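Local coordinates for core protein VP7 (Bluetongue virus, PDB 1BVP), which forms trimers that assemble as 260 capsomers on a VP3 scaffold to build the inner capsid of the virus, at residues Y185-R190 with G220-W225. Sequence-based numbering, arbitrary orientation.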
# COMPACT_ATOMS: atom_id res chain seq x y z
N TYR A 185 2.02 9.57 17.47
CA TYR A 185 3.43 9.25 17.54
C TYR A 185 4.24 10.49 17.22
O TYR A 185 4.19 11.05 16.11
CB TYR A 185 3.78 8.05 16.66
CG TYR A 185 3.03 6.79 17.09
CD1 TYR A 185 1.73 6.54 16.64
CD2 TYR A 185 3.59 5.91 18.00
CE1 TYR A 185 1.00 5.45 17.09
CE2 TYR A 185 2.87 4.81 18.46
CZ TYR A 185 1.57 4.59 18.00
OH TYR A 185 0.85 3.50 18.49
N LEU A 186 4.94 10.92 18.25
CA LEU A 186 5.74 12.11 18.29
C LEU A 186 7.24 11.92 18.29
O LEU A 186 7.74 10.87 18.67
CB LEU A 186 5.45 12.78 19.63
CG LEU A 186 4.32 13.76 19.81
CD1 LEU A 186 3.30 13.65 18.72
CD2 LEU A 186 3.73 13.53 21.16
N VAL A 187 7.93 12.95 17.82
CA VAL A 187 9.39 13.02 17.98
C VAL A 187 9.67 14.50 18.12
O VAL A 187 9.06 15.32 17.43
CB VAL A 187 10.30 12.23 16.96
CG1 VAL A 187 9.52 11.58 15.88
CG2 VAL A 187 11.45 13.09 16.48
N TRP A 188 10.40 14.86 19.19
CA TRP A 188 10.73 16.28 19.46
C TRP A 188 12.19 16.58 19.26
O TRP A 188 13.06 15.74 19.49
CB TRP A 188 10.25 16.76 20.84
CG TRP A 188 11.10 16.33 22.03
CD1 TRP A 188 10.97 15.19 22.77
CD2 TRP A 188 12.24 17.02 22.57
NE1 TRP A 188 11.96 15.12 23.73
CE2 TRP A 188 12.75 16.22 23.63
CE3 TRP A 188 12.87 18.25 22.28
CZ2 TRP A 188 13.86 16.61 24.38
CZ3 TRP A 188 13.96 18.63 23.03
CH2 TRP A 188 14.45 17.81 24.07
N ARG A 189 12.46 17.77 18.74
CA ARG A 189 13.83 18.18 18.50
C ARG A 189 14.08 19.60 19.02
O ARG A 189 13.14 20.41 19.20
CB ARG A 189 14.08 18.16 17.00
CG ARG A 189 13.87 16.83 16.36
CD ARG A 189 14.05 16.92 14.87
NE ARG A 189 13.71 15.66 14.20
CZ ARG A 189 12.49 15.33 13.75
NH1 ARG A 189 11.47 16.17 13.90
NH2 ARG A 189 12.27 14.16 13.17
N ARG A 190 15.33 19.88 19.35
CA ARG A 190 15.74 21.23 19.75
C ARG A 190 15.96 21.97 18.43
O ARG A 190 16.60 21.41 17.52
CB ARG A 190 17.09 21.20 20.49
CG ARG A 190 16.97 21.09 21.98
CD ARG A 190 18.31 20.89 22.65
NE ARG A 190 18.80 19.51 22.58
CZ ARG A 190 19.87 19.15 21.87
NH1 ARG A 190 20.56 20.08 21.19
NH2 ARG A 190 20.22 17.87 21.80
N GLY A 220 14.52 13.05 19.44
CA GLY A 220 14.85 12.20 18.31
C GLY A 220 14.52 10.73 18.37
O GLY A 220 15.13 9.94 17.67
N ARG A 221 13.52 10.38 19.17
CA ARG A 221 13.08 9.01 19.34
C ARG A 221 11.56 9.10 19.32
O ARG A 221 10.98 10.07 19.86
CB ARG A 221 13.53 8.45 20.70
CG ARG A 221 14.67 7.44 20.63
CD ARG A 221 16.02 8.12 20.38
NE ARG A 221 16.92 7.31 19.56
CZ ARG A 221 17.89 7.80 18.77
NH1 ARG A 221 18.12 9.12 18.69
NH2 ARG A 221 18.61 6.96 18.02
N ILE A 222 10.93 8.12 18.68
CA ILE A 222 9.46 8.08 18.60
C ILE A 222 8.82 7.86 19.95
O ILE A 222 9.22 6.97 20.70
CB ILE A 222 8.96 7.00 17.62
CG1 ILE A 222 9.40 7.36 16.21
CG2 ILE A 222 7.45 6.98 17.58
CD1 ILE A 222 9.22 6.27 15.24
N ILE A 223 7.79 8.63 20.22
CA ILE A 223 7.07 8.56 21.45
C ILE A 223 5.61 8.21 21.16
O ILE A 223 4.96 8.84 20.32
CB ILE A 223 7.09 9.93 22.14
CG1 ILE A 223 8.50 10.25 22.62
CG2 ILE A 223 6.06 10.01 23.27
CD1 ILE A 223 8.68 11.74 22.85
N ALA A 224 5.11 7.22 21.87
CA ALA A 224 3.73 6.81 21.74
C ALA A 224 2.95 7.60 22.77
O ALA A 224 3.04 7.34 23.97
CB ALA A 224 3.63 5.35 22.00
N TRP A 225 2.18 8.58 22.33
CA TRP A 225 1.43 9.40 23.25
C TRP A 225 -0.06 9.22 23.04
O TRP A 225 -0.56 9.33 21.92
CB TRP A 225 1.84 10.87 23.02
CG TRP A 225 1.08 11.91 23.84
CD1 TRP A 225 0.84 11.88 25.18
CD2 TRP A 225 0.43 13.10 23.35
NE1 TRP A 225 0.07 12.95 25.56
CE2 TRP A 225 -0.20 13.71 24.45
CE3 TRP A 225 0.31 13.69 22.09
CZ2 TRP A 225 -0.94 14.91 24.33
CZ3 TRP A 225 -0.43 14.89 21.97
CH2 TRP A 225 -1.04 15.48 23.09
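L186 and I223 face each other as a hydrogen-bonded antiparallel pair, each backbone giving and taking one bond: L186 N reaches I223 O at 2.9 Å, and I223 N returns to L186 O at 2.7 Å. A third bond, from G220 N to W188 O at 3.1 Å, is made at G220, in the loop that precedes strand 223-225. Two CA-H...O contacts, Y185 CA to I223 O and I222 CA to L186 O, add a second, weaker partner to each carbonyl oxygen of the central pair.

The side chains sort onto two faces. On one, the L186 branch ending in CD2 comes obliquely to the W225 indole, 3.5 Å from CE3, while I223 CD1 lies 4.1 Å from W188 CD1, at the edge of the indole. W188 NE1 and W225 NE1 bond to M217 O and A229 O, and I245 and V247 of strand 241-252 pack on L186. On the other face, the Y185 ring, with CG anti to its carbonyl carbon (chi1 -61°), brings CE2 to 3.7 Å from A224 CB and meets I222 CG2 at its edge; F249 stacks on this ring, and I298 of a second subunit packs against Y185.

Paired backbone polar groups and apolar faces thus join the short strand 223-225 to the long strand 183-195 within the beta domain, beside a trimer interface.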